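Endo-beta-1,4-glucanase (cellulase B) (Bacillus halodurans, PDB 4V2X) is an endo-beta-1,4-glucanase of glycoside hydrolase family 5, which probably cleaves beta-glucans and joins its catalytic module to an Ig-like module and a CBM46 module. Local coordinates at residues A[111-114]-A[115-118]; A[134-137]-A[138-142]; A[325-328]-A[329-333]; A[346-350]-A[351-355]. All blocks are in the same frame, centred on the assembly; numbering follows the deposited sequence.

Interaction 1. Residues A[111-114]-A[115-118]; sequences TWEN and RIGG
Arg115 folds back along the chain and binds the carbonyl of Thr111. It is the last residue of a type II beta turn that starts at Trp112, in the loop between strand 105-108 and helix 126-141 of the (beta/alpha)8 barrel. The turn itself is made by the backbone bond from Arg115 N to Trp112 O, 2.9 Å long.

The arginine can be followed outward. Its CB lies 3.6 Å from Trp112 O. CG rests on the carbonyl group of Asn114. The chain then bends at chi2 (102°), and this bend turns it back toward Thr111. CD approaches two backbone oxygens, 3.5 Å from Thr111 O and 3.6 Å from Glu113 O. At the tip, Arg115 NH1 donates to Thr111 O at 2.7 Å. That oxygen lies at the guanidinium edge, 13° out of its plane. NE, NH1 and NH2 also make weak bonds to the carbonyls of Gln80, Phe75 and Ala77, so backbone oxygens surround the buried charge. With an alanine here, Thr111 O is likely to lose this donor, and the loop around Phe75 and Ala77 its tie to the turn.

Ile116 packs on the turn from the next position. Its CG2 meets Trp112 CB at 4.1 Å, while the Trp112 ring bonds Asn149 O through NE1. Glu113 forms a salt bridge with Lys171 through OE1. The same oxygen, Glu113 OE1, lies 3.8 Å from the end of the Ile116 side chain, CD1.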
loop_
_atom_site.group_PDB
_atom_site.type_symbol
_atom_site.label_atom_id
_atom_site.label_comp_id
_atom_site.label_asym_id
_atom_site.label_seq_id
_atom_site.Cartn_x
_atom_site.Cartn_y
_atom_site.Cartn_z
ATOM N N THR A 111 -9.345 -3.681 -27.058
ATOM C CA THR A 111 -10.457 -3.871 -26.150
ATOM C C THR A 111 -10.999 -5.274 -26.403
ATOM O O THR A 111 -11.394 -5.596 -27.516
ATOM C CB THR A 111 -11.535 -2.816 -26.377
ATOM O OG1 THR A 111 -10.999 -1.526 -26.044
ATOM C CG2 THR A 111 -12.749 -3.092 -25.516
ATOM N N TRP A 112 -10.996 -6.107 -25.367
ATOM C CA TRP A 112 -11.374 -7.514 -25.506
ATOM C C TRP A 112 -12.858 -7.750 -25.253
ATOM O O TRP A 112 -13.451 -8.619 -25.875
ATOM C CB TRP A 112 -10.485 -8.376 -24.611
ATOM C CG TRP A 112 -9.041 -8.180 -24.945
ATOM C CD1 TRP A 112 -8.169 -7.330 -24.330
ATOM C CD2 TRP A 112 -8.314 -8.801 -26.007
ATOM N NE1 TRP A 112 -6.936 -7.392 -24.933
ATOM C CE2 TRP A 112 -6.996 -8.293 -25.964
ATOM C CE3 TRP A 112 -8.649 -9.731 -27.000
ATOM C CZ2 TRP A 112 -6.015 -8.692 -26.864
ATOM C CZ3 TRP A 112 -7.674 -10.126 -27.885
ATOM C CH2 TRP A 112 -6.370 -9.606 -27.817
ATOM N N GLU A 113 -13.454 -6.965 -24.355
ATOM C CA GLU A 113 -14.906 -6.951 -24.194
ATOM C C GLU A 113 -15.582 -6.863 -25.572
ATOM O O GLU A 113 -15.140 -6.099 -26.433
ATOM C CB GLU A 113 -15.331 -5.768 -23.318
ATOM C CG GLU A 113 -16.791 -5.799 -22.888
ATOM C CD GLU A 113 -17.044 -6.617 -21.627
ATOM O OE1 GLU A 113 -16.311 -7.576 -21.340
ATOM O OE2 GLU A 113 -18.002 -6.293 -20.903
ATOM N N ASN A 114 -16.641 -7.656 -25.762
ATOM C CA ASN A 114 -17.376 -7.793 -27.046
ATOM C C ASN A 114 -16.737 -8.781 -28.024
ATOM O O ASN A 114 -17.332 -9.081 -29.057
ATOM C CB ASN A 114 -17.608 -6.455 -27.778
ATOM C CG ASN A 114 -18.357 -5.436 -26.939
ATOM O OD1 ASN A 114 -17.945 -4.276 -26.833
ATOM N ND2 ASN A 114 -19.462 -5.858 -26.344
ATOM N N ARG A 115 -15.535 -9.268 -27.719
ATOM C CA ARG A 115 -14.884 -10.294 -28.532
ATOM C C ARG A 115 -14.456 -11.487 -27.676
ATOM O O ARG A 115 -13.496 -12.184 -28.007
ATOM C CB ARG A 115 -13.678 -9.701 -29.269
ATOM C CG ARG A 115 -14.034 -8.548 -30.188
ATOM C CD ARG A 115 -13.703 -7.196 -29.582
ATOM N NE ARG A 115 -14.103 -6.117 -30.485
ATOM C CZ ARG A 115 -13.514 -4.922 -30.574
ATOM N NH1 ARG A 115 -12.462 -4.604 -29.822
ATOM N NH2 ARG A 115 -13.979 -4.036 -31.450
ATOM N N ILE A 116 -15.177 -11.710 -26.580
ATOM C CA ILE A 116 -14.883 -12.798 -25.645
ATOM C C ILE A 116 -16.177 -13.522 -25.247
ATOM O O ILE A 116 -17.263 -12.945 -25.305
ATOM C CB ILE A 116 -14.165 -12.288 -24.373
ATOM C CG1 ILE A 116 -14.983 -11.179 -23.689
ATOM C CG2 ILE A 116 -12.765 -11.797 -24.719
ATOM C CD1 ILE A 116 -14.344 -10.616 -22.433
ATOM N N GLY A 117 -16.054 -14.781 -24.838
ATOM C CA GLY A 117 -17.186 -15.529 -24.302
ATOM C C GLY A 117 -17.495 -15.135 -22.867
ATOM O O GLY A 117 -16.937 -14.172 -22.335
ATOM N N GLY A 118 -18.391 -15.888 -22.237
ATOM C CA GLY A 118 -18.809 -15.608 -20.867
ATOM C C GLY A 118 -18.013 -16.371 -19.825
ATOM O O GLY A 118 -17.064 -17.098 -20.145
#

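Interaction 2. Residues A[134-137]-A[138-142]; sequences QVVQ and WALEE
Gln134 lies over one face of the Trp138 ring, one turn along helix 126-141. Its CG is anti to the backbone N (chi1 178°), and a bend at chi2 (63°) lays the amide flat over the indole. The amide and ring planes are only 12° apart, so the two groups stack. CG makes a CH-pi contact, 3.7 Å from the centroid of the six-membered ring. Gln134 NE2 sits over the pyrrole part, 3.1 Å from Trp138 NE1. Both nitrogens are donors, so this is stacking and not a hydrogen bond.

Gln137 has an extended chain beyond CG, and so does Glu141. Their ends meet through water. Water 1 accepts from Gln134 NE2 at 2.8 Å and donates to Gln137 OE1 and Glu141 OE2. Water 2 donates to Glu141 OE2 at 2.7 Å. Glu141 OE1 forms a salt bridge with Arg92 of helix 92-100.

On the buried side, Val136 and Leu140 lie side by side, with CG1 and CD1 3.9 Å apart. They face strand 145-149 in the beta-alpha-beta unit that this helix belongs to. Regular helix bonds hold the backbone, such as Glu141 N to Gln137 O at 2.8 Å. The chemistry is thus divided: aliphatic groups meet the barrel, while amides, a carboxylate and water form the outer side, where the Gln134 amide uses its flat face on the indole and its N-H on water.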
loop_
_atom_site.group_PDB
_atom_site.type_symbol
_atom_site.label_atom_id
_atom_site.label_comp_id
_atom_site.label_asym_id
_atom_site.label_seq_id
_atom_site.Cartn_x
_atom_site.Cartn_y
_atom_site.Cartn_z
ATOM N N GLN A 134 -2.172 -10.947 -36.639
ATOM C CA GLN A 134 -1.641 -10.613 -37.957
ATOM C C GLN A 134 -0.968 -9.246 -37.940
ATOM O O GLN A 134 0.107 -9.057 -38.510
ATOM C CB GLN A 134 -2.760 -10.648 -38.993
ATOM C CG GLN A 134 -2.346 -10.272 -40.411
ATOM C CD GLN A 134 -1.331 -11.220 -41.018
ATOM O OE1 GLN A 134 -1.690 -12.129 -41.772
ATOM N NE2 GLN A 134 -0.058 -11.015 -40.701
ATOM N N VAL A 135 -1.590 -8.296 -37.260
ATOM C CA VAL A 135 -1.028 -6.949 -37.183
ATOM C C VAL A 135 0.246 -6.931 -36.328
ATOM O O VAL A 135 1.229 -6.283 -36.685
ATOM C CB VAL A 135 -2.069 -5.937 -36.686
ATOM C CG1 VAL A 135 -1.456 -4.552 -36.620
ATOM C CG2 VAL A 135 -3.283 -5.934 -37.613
ATOM N N VAL A 136 0.247 -7.669 -35.222
ATOM C CA VAL A 136 1.451 -7.825 -34.410
ATOM C C VAL A 136 2.597 -8.367 -35.268
ATOM O O VAL A 136 3.705 -7.825 -35.234
ATOM C CB VAL A 136 1.209 -8.735 -33.183
ATOM C CG1 VAL A 136 2.526 -9.105 -32.503
ATOM C CG2 VAL A 136 0.275 -8.050 -32.191
ATOM N N GLN A 137 2.316 -9.415 -36.041
ATOM C CA GLN A 137 3.329 -10.025 -36.914
ATOM C C GLN A 137 3.858 -9.053 -37.960
ATOM O O GLN A 137 5.063 -8.995 -38.194
ATOM C CB GLN A 137 2.780 -11.275 -37.609
ATOM C CG GLN A 137 2.537 -12.439 -36.666
ATOM C CD GLN A 137 2.049 -13.681 -37.388
ATOM O OE1 GLN A 137 2.354 -13.893 -38.558
ATOM N NE2 GLN A 137 1.299 -14.515 -36.684
ATOM N N TRP A 138 2.965 -8.302 -38.597
ATOM C CA TRP A 138 3.386 -7.313 -39.592
ATOM C C TRP A 138 4.334 -6.282 -38.987
ATOM O O TRP A 138 5.349 -5.928 -39.585
ATOM C CB TRP A 138 2.188 -6.578 -40.189
ATOM C CG TRP A 138 1.387 -7.364 -41.181
ATOM C CD1 TRP A 138 1.816 -8.414 -41.953
ATOM C CD2 TRP A 138 0.024 -7.131 -41.550
ATOM N NE1 TRP A 138 0.799 -8.850 -42.767
ATOM C CE2 TRP A 138 -0.313 -8.084 -42.535
ATOM C CE3 TRP A 138 -0.951 -6.213 -41.139
ATOM C CZ2 TRP A 138 -1.582 -8.144 -43.113
ATOM C CZ3 TRP A 138 -2.212 -6.276 -41.714
ATOM C CH2 TRP A 138 -2.515 -7.240 -42.690
ATOM N N ALA A 139 3.978 -5.785 -37.808
ATOM C CA ALA A 139 4.819 -4.830 -37.101
ATOM C C ALA A 139 6.186 -5.424 -36.772
ATOM O O ALA A 139 7.218 -4.780 -36.978
ATOM C CB ALA A 139 4.123 -4.378 -35.827
ATOM N N LEU A 140 6.197 -6.651 -36.260
ATOM C CA LEU A 140 7.461 -7.316 -35.932
ATOM C C LEU A 140 8.291 -7.545 -37.202
ATOM O O LEU A 140 9.510 -7.385 -37.181
ATOM C CB LEU A 140 7.229 -8.631 -35.183
ATOM C CG LEU A 140 6.652 -8.545 -33.765
ATOM C CD1 LEU A 140 6.234 -9.921 -33.267
ATOM C CD2 LEU A 140 7.645 -7.910 -32.803
ATOM N N GLU A 141 7.624 -7.888 -38.303
ATOM C CA GLU A 141 8.298 -8.075 -39.602
ATOM C C GLU A 141 8.945 -6.776 -40.086
ATOM O O GLU A 141 9.998 -6.798 -40.732
ATOM C CB GLU A 141 7.321 -8.604 -40.653
ATOM C CG GLU A 141 6.978 -10.080 -40.476
ATOM C CD GLU A 141 5.716 -10.513 -41.210
ATOM O OE1 GLU A 141 5.241 -9.792 -42.113
ATOM O OE2 GLU A 141 5.198 -11.600 -40.881
ATOM N N GLU A 142 8.320 -5.650 -39.754
ATOM C CA GLU A 142 8.865 -4.337 -40.072
ATOM C C GLU A 142 9.864 -3.861 -39.022
ATOM O O GLU A 142 10.221 -2.690 -38.998
ATOM C CB GLU A 142 7.730 -3.321 -40.235
ATOM C CG GLU A 142 6.844 -3.575 -41.443
ATOM C CD GLU A 142 7.576 -3.362 -42.757
ATOM O OE1 GLU A 142 8.314 -2.363 -42.864
ATOM O OE2 GLU A 142 7.417 -4.191 -43.676
HETATM O O HOH W 1 2.289 -12.427 -41.268
HETATM O O HOH W 2 5.638 -13.204 -38.695
#

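Interaction 3. Residues A[325-328]-A[329-333]; sequences FDKH and TGVIQ
His328 has its CG between the backbone N and the carbonyl carbon (chi1 58°), which turns the ring over the residues that follow. Val331 has CG1 anti to its carbonyl carbon (chi1 -55°), and this places the methyl over one face of that ring. The CH-pi contact measures 3.7 Å from CG1 to the ring centroid, with the methyl offset toward the rim. His328 ND1 also accepts a weak bond from Gly330 N, 3.1 Å long and bent to 126°. The backbone adds another weak bond, from Val331 N to His328 O.

A second ring contact lies next to this one. Thr329 CG2 stands over the centre of the Phe325 ring, 4.0 Å from its centroid. Ile332 CG1 comes obliquely to Phe325 CE1 at 3.9 Å. Phe325 also meets the ring of His363, and Phe341 of helix 334-350. Lys327 NZ forms a salt bridge with Glu529.

The segment belongs to the loop that follows strand 315-320 of the (beta/alpha)8 barrel. It leads to Gln333, the N-cap of helix 334-350, whose OE1 accepts from Glu336 N.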
loop_
_atom_site.group_PDB
_atom_site.type_symbol
_atom_site.label_atom_id
_atom_site.label_comp_id
_atom_site.label_asym_id
_atom_site.label_seq_id
_atom_site.Cartn_x
_atom_site.Cartn_y
_atom_site.Cartn_z
ATOM N N PHE A 325 -7.985 17.431 -29.141
ATOM C CA PHE A 325 -8.007 16.708 -30.419
ATOM C C PHE A 325 -9.145 15.682 -30.485
ATOM O O PHE A 325 -9.554 15.279 -31.583
ATOM C CB PHE A 325 -6.666 16.003 -30.660
ATOM C CG PHE A 325 -5.509 16.922 -31.006
ATOM C CD1 PHE A 325 -5.645 18.306 -31.082
ATOM C CD2 PHE A 325 -4.254 16.371 -31.237
ATOM C CE1 PHE A 325 -4.555 19.104 -31.405
ATOM C CE2 PHE A 325 -3.165 17.167 -31.560
ATOM C CZ PHE A 325 -3.320 18.537 -31.639
ATOM N N ASP A 326 -9.656 15.252 -29.328
ATOM C CA ASP A 326 -10.841 14.389 -29.294
ATOM C C ASP A 326 -12.052 15.071 -29.921
ATOM O O ASP A 326 -12.977 14.399 -30.351
ATOM C CB ASP A 326 -11.175 13.946 -27.862
ATOM C CG ASP A 326 -10.254 12.851 -27.354
ATOM O OD1 ASP A 326 -9.430 12.320 -28.126
ATOM O OD2 ASP A 326 -10.364 12.500 -26.163
ATOM N N LYS A 327 -12.052 16.401 -29.954
ATOM C CA LYS A 327 -12.980 17.153 -30.780
ATOM C C LYS A 327 -12.442 17.147 -32.217
ATOM O O LYS A 327 -12.950 16.411 -33.064
ATOM C CB LYS A 327 -13.193 18.569 -30.199
ATOM C CG LYS A 327 -13.876 18.555 -28.832
ATOM C CD LYS A 327 -13.911 19.909 -28.126
ATOM C CE LYS A 327 -12.574 20.249 -27.488
ATOM N NZ LYS A 327 -12.602 21.556 -26.778
ATOM N N HIS A 328 -11.406 17.941 -32.486
ATOM C CA HIS A 328 -10.654 17.862 -33.741
ATOM C C HIS A 328 -9.372 18.672 -33.566
ATOM O O HIS A 328 -9.256 19.425 -32.596
ATOM C CB HIS A 328 -11.478 18.365 -34.937
ATOM C CG HIS A 328 -11.958 19.774 -34.800
ATOM N ND1 HIS A 328 -11.248 20.849 -35.284
ATOM C CD2 HIS A 328 -13.081 20.287 -34.247
ATOM C CE1 HIS A 328 -11.913 21.963 -35.042
ATOM N NE2 HIS A 328 -13.032 21.650 -34.416
ATOM N N THR A 329 -8.414 18.513 -34.481
ATOM C CA THR A 329 -7.098 19.148 -34.331
ATOM C C THR A 329 -7.119 20.664 -34.482
ATOM O O THR A 329 -6.182 21.342 -34.080
ATOM C CB THR A 329 -6.060 18.586 -35.335
ATOM O OG1 THR A 329 -6.568 18.691 -36.674
ATOM C CG2 THR A 329 -5.754 17.140 -35.034
ATOM N N GLY A 330 -8.171 21.183 -35.101
ATOM C CA GLY A 330 -8.353 22.616 -35.275
ATOM C C GLY A 330 -8.748 23.423 -34.052
ATOM O O GLY A 330 -8.813 24.641 -34.134
ATOM N N VAL A 331 -9.012 22.780 -32.914
ATOM C CA VAL A 331 -9.392 23.543 -31.705
ATOM C C VAL A 331 -8.212 24.237 -31.007
ATOM O O VAL A 331 -8.425 25.087 -30.131
ATOM C CB VAL A 331 -10.168 22.680 -30.683
ATOM C CG1 VAL A 331 -11.382 22.031 -31.339
ATOM C CG2 VAL A 331 -9.276 21.629 -30.054
ATOM N N ILE A 332 -6.990 23.881 -31.401
ATOM C CA ILE A 332 -5.762 24.479 -30.879
ATOM C C ILE A 332 -5.125 25.293 -32.008
ATOM O O ILE A 332 -4.936 24.789 -33.118
ATOM C CB ILE A 332 -4.753 23.402 -30.418
ATOM C CG1 ILE A 332 -5.409 22.366 -29.486
ATOM C CG2 ILE A 332 -3.543 24.045 -29.756
ATOM C CD1 ILE A 332 -5.952 22.944 -28.197
ATOM N N GLN A 333 -4.792 26.548 -31.724
ATOM C CA GLN A 333 -4.202 27.414 -32.745
ATOM C C GLN A 333 -2.924 26.752 -33.256
ATOM O O GLN A 333 -2.130 26.224 -32.471
ATOM C CB GLN A 333 -3.917 28.803 -32.174
ATOM C CG GLN A 333 -3.763 29.881 -33.229
ATOM C CD GLN A 333 -2.411 29.877 -33.917
ATOM O OE1 GLN A 333 -1.401 29.474 -33.337
ATOM N NE2 GLN A 333 -2.382 30.365 -35.153
#

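Interaction 4. Residues A[346-350]-A[351-355]; sequences HHLNE and RDITH
His347 O is gripped twice by Arg351: by NH1 at 2.9 Å and, more weakly, by the backbone N. The same Arg351 NH1 also donates to His347 ND1 at 3.0 Å, so one nitrogen bridges the carbonyl and the ring of a single residue. ND1 takes this bond within 7° of its ring plane and acts as acceptor. The ring and guanidinium planes are 57° apart. Arg351 reaches there with its chain extended from CG to NE (chi2 162°), lying alongside His347. Its NH2 forms a salt bridge with Asp302 of helix 291-309. A methionine in its place would probably leave Asp302 without its charged mate and the His347 ring free to turn.

The backbone ends helix 334-350 in a Schellman motif. Ile353 N bonds Leu348 O at 3.0 Å, and Asp352 N bonds Asn349 O at 3.2 Å. Asp352, with positive phi, is the C-prime residue, and its carboxylate pairs with Arg63.

Leu348 packs against the residues after the turn. Its CD2 touches Ile353 CG2 at 3.8 Å, and its CD1 touches His355 CB at 3.8 Å. These contacts join the helix end to strand 354-357 in a beta-alpha-beta unit. Water 3 links Asn349 OD1 to His355 NE2, which lies 2.8 Å from the water. The Asn349 amide also donates through ND2 to Ser383 O.

The helix end is therefore closed both by backbone donors and by an arginine. The positive guanidinium near the C-terminal carbonyls would probably offset the partial negative charge there, while its bond to ND1 is consistent with no proton on that nitrogen of His347.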
loop_
_atom_site.group_PDB
_atom_site.type_symbol
_atom_site.label_atom_id
_atom_site.label_comp_id
_atom_site.label_asym_id
_atom_site.label_seq_id
_atom_site.Cartn_x
_atom_site.Cartn_y
_atom_site.Cartn_z
ATOM N N HIS A 346 11.111 17.891 -26.674
ATOM C CA HIS A 346 12.428 18.263 -26.174
ATOM C C HIS A 346 12.588 17.787 -24.737
ATOM O O HIS A 346 13.603 17.181 -24.378
ATOM C CB HIS A 346 12.642 19.774 -26.236
ATOM C CG HIS A 346 13.793 20.249 -25.406
ATOM N ND1 HIS A 346 15.096 19.880 -25.666
ATOM C CD2 HIS A 346 13.838 21.048 -24.314
ATOM C CE1 HIS A 346 15.893 20.431 -24.769
ATOM N NE2 HIS A 346 15.157 21.146 -23.940
ATOM N N HIS A 347 11.586 18.053 -23.907
ATOM C CA HIS A 347 11.732 17.738 -22.480
ATOM C C HIS A 347 11.652 16.242 -22.194
ATOM O O HIS A 347 12.262 15.755 -21.250
ATOM C CB HIS A 347 10.759 18.566 -21.643
ATOM C CG HIS A 347 11.233 19.966 -21.454
ATOM N ND1 HIS A 347 12.296 20.283 -20.635
ATOM C CD2 HIS A 347 10.838 21.129 -22.020
ATOM C CE1 HIS A 347 12.518 21.583 -20.686
ATOM N NE2 HIS A 347 11.652 22.118 -21.524
ATOM N N LEU A 348 10.957 15.506 -23.050
ATOM C CA LEU A 348 10.993 14.047 -22.984
ATOM C C LEU A 348 12.371 13.513 -23.375
ATOM O O LEU A 348 12.887 12.598 -22.735
ATOM C CB LEU A 348 9.928 13.451 -23.887
ATOM C CG LEU A 348 8.490 13.792 -23.485
ATOM C CD1 LEU A 348 7.536 13.297 -24.554
ATOM C CD2 LEU A 348 8.137 13.200 -22.123
ATOM N N ASN A 349 12.970 14.102 -24.403
ATOM C CA ASN A 349 14.315 13.712 -24.827
ATOM C C ASN A 349 15.335 13.929 -23.726
ATOM O O ASN A 349 16.179 13.068 -23.474
ATOM C CB ASN A 349 14.749 14.489 -26.077
ATOM C CG ASN A 349 14.043 14.024 -27.333
ATOM O OD1 ASN A 349 13.524 12.917 -27.401
ATOM N ND2 ASN A 349 14.022 14.877 -28.336
ATOM N N GLU A 350 15.254 15.091 -23.082
ATOM C CA GLU A 350 16.143 15.435 -21.980
ATOM C C GLU A 350 16.071 14.393 -20.869
ATOM O O GLU A 350 17.065 14.129 -20.198
ATOM C CB GLU A 350 15.785 16.808 -21.414
ATOM C CG GLU A 350 16.225 17.970 -22.284
ATOM C CD GLU A 350 17.733 18.140 -22.300
ATOM O OE1 GLU A 350 18.344 18.108 -21.207
ATOM O OE2 GLU A 350 18.299 18.302 -23.398
ATOM N N ARG A 351 14.890 13.812 -20.678
ATOM C CA ARG A 351 14.655 12.871 -19.583
ATOM C C ARG A 351 14.603 11.404 -20.032
ATOM O O ARG A 351 14.189 10.533 -19.267
ATOM C CB ARG A 351 13.378 13.294 -18.849
ATOM C CG ARG A 351 13.547 14.638 -18.141
ATOM C CD ARG A 351 12.212 15.271 -17.779
ATOM N NE ARG A 351 12.366 16.598 -17.176
ATOM C CZ ARG A 351 12.646 17.712 -17.850
ATOM N NH1 ARG A 351 12.823 17.666 -19.166
ATOM N NH2 ARG A 351 12.775 18.873 -17.204
ATOM N N ASP A 352 15.032 11.126 -21.262
ATOM C CA ASP A 352 15.165 9.747 -21.750
ATOM C C ASP A 352 13.833 9.000 -21.766
ATOM O O ASP A 352 13.799 7.781 -21.587
ATOM C CB ASP A 352 16.178 8.979 -20.878
ATOM C CG ASP A 352 16.773 7.758 -21.577
ATOM O OD1 ASP A 352 16.909 7.759 -22.819
ATOM O OD2 ASP A 352 17.128 6.792 -20.867
ATOM N N ILE A 353 12.739 9.723 -21.988
ATOM C CA ILE A 353 11.414 9.114 -21.971
ATOM C C ILE A 353 10.992 8.783 -23.400
ATOM O O ILE A 353 10.942 9.652 -24.269
ATOM C CB ILE A 353 10.391 10.033 -21.272
ATOM C CG1 ILE A 353 10.716 10.119 -19.771
ATOM C CG2 ILE A 353 8.969 9.503 -21.470
ATOM C CD1 ILE A 353 10.020 11.243 -19.033
ATOM N N THR A 354 10.695 7.511 -23.642
ATOM C CA THR A 354 10.179 7.093 -24.939
ATOM C C THR A 354 8.702 7.479 -25.042
ATOM O O THR A 354 7.941 7.269 -24.105
ATOM C CB THR A 354 10.398 5.586 -25.149
ATOM O OG1 THR A 354 11.789 5.366 -25.435
ATOM C CG2 THR A 354 9.550 5.046 -26.290
ATOM N N HIS A 355 8.304 8.041 -26.183
ATOM C CA HIS A 355 6.938 8.558 -26.350
ATOM C C HIS A 355 6.223 7.874 -27.504
ATOM O O HIS A 355 6.842 7.494 -28.492
ATOM C CB HIS A 355 6.937 10.083 -26.534
ATOM C CG HIS A 355 7.889 10.573 -27.581
ATOM N ND1 HIS A 355 7.614 10.506 -28.931
ATOM C CD2 HIS A 355 9.125 11.113 -27.476
ATOM C CE1 HIS A 355 8.642 10.980 -29.611
ATOM N NE2 HIS A 355 9.567 11.362 -28.752
HETATM O O HOH W 3 12.213 12.021 -29.546
HETATM O O HOH W 4 18.271 10.434 -22.666
#

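All four contacts lie in the catalytic barrel and follow one another along the chain, so none nests in or crosses another. Interaction 1 closes a turn after strand 105-108. Interaction 2 follows on helix 126-141, near the end that leads into strand 145-149; the centres of the two are about 23 Å apart. Much later, interaction 3 shapes the loop between strand 315-320 and helix 334-350, which also touches the C-terminal carbohydrate-binding module. Interaction 4 ends that same helix and leads into strand 354-357, the last of the barrel. Interactions 3 and 4 thus stand at the two ends of helix 334-350, their centres about 24 Å apart.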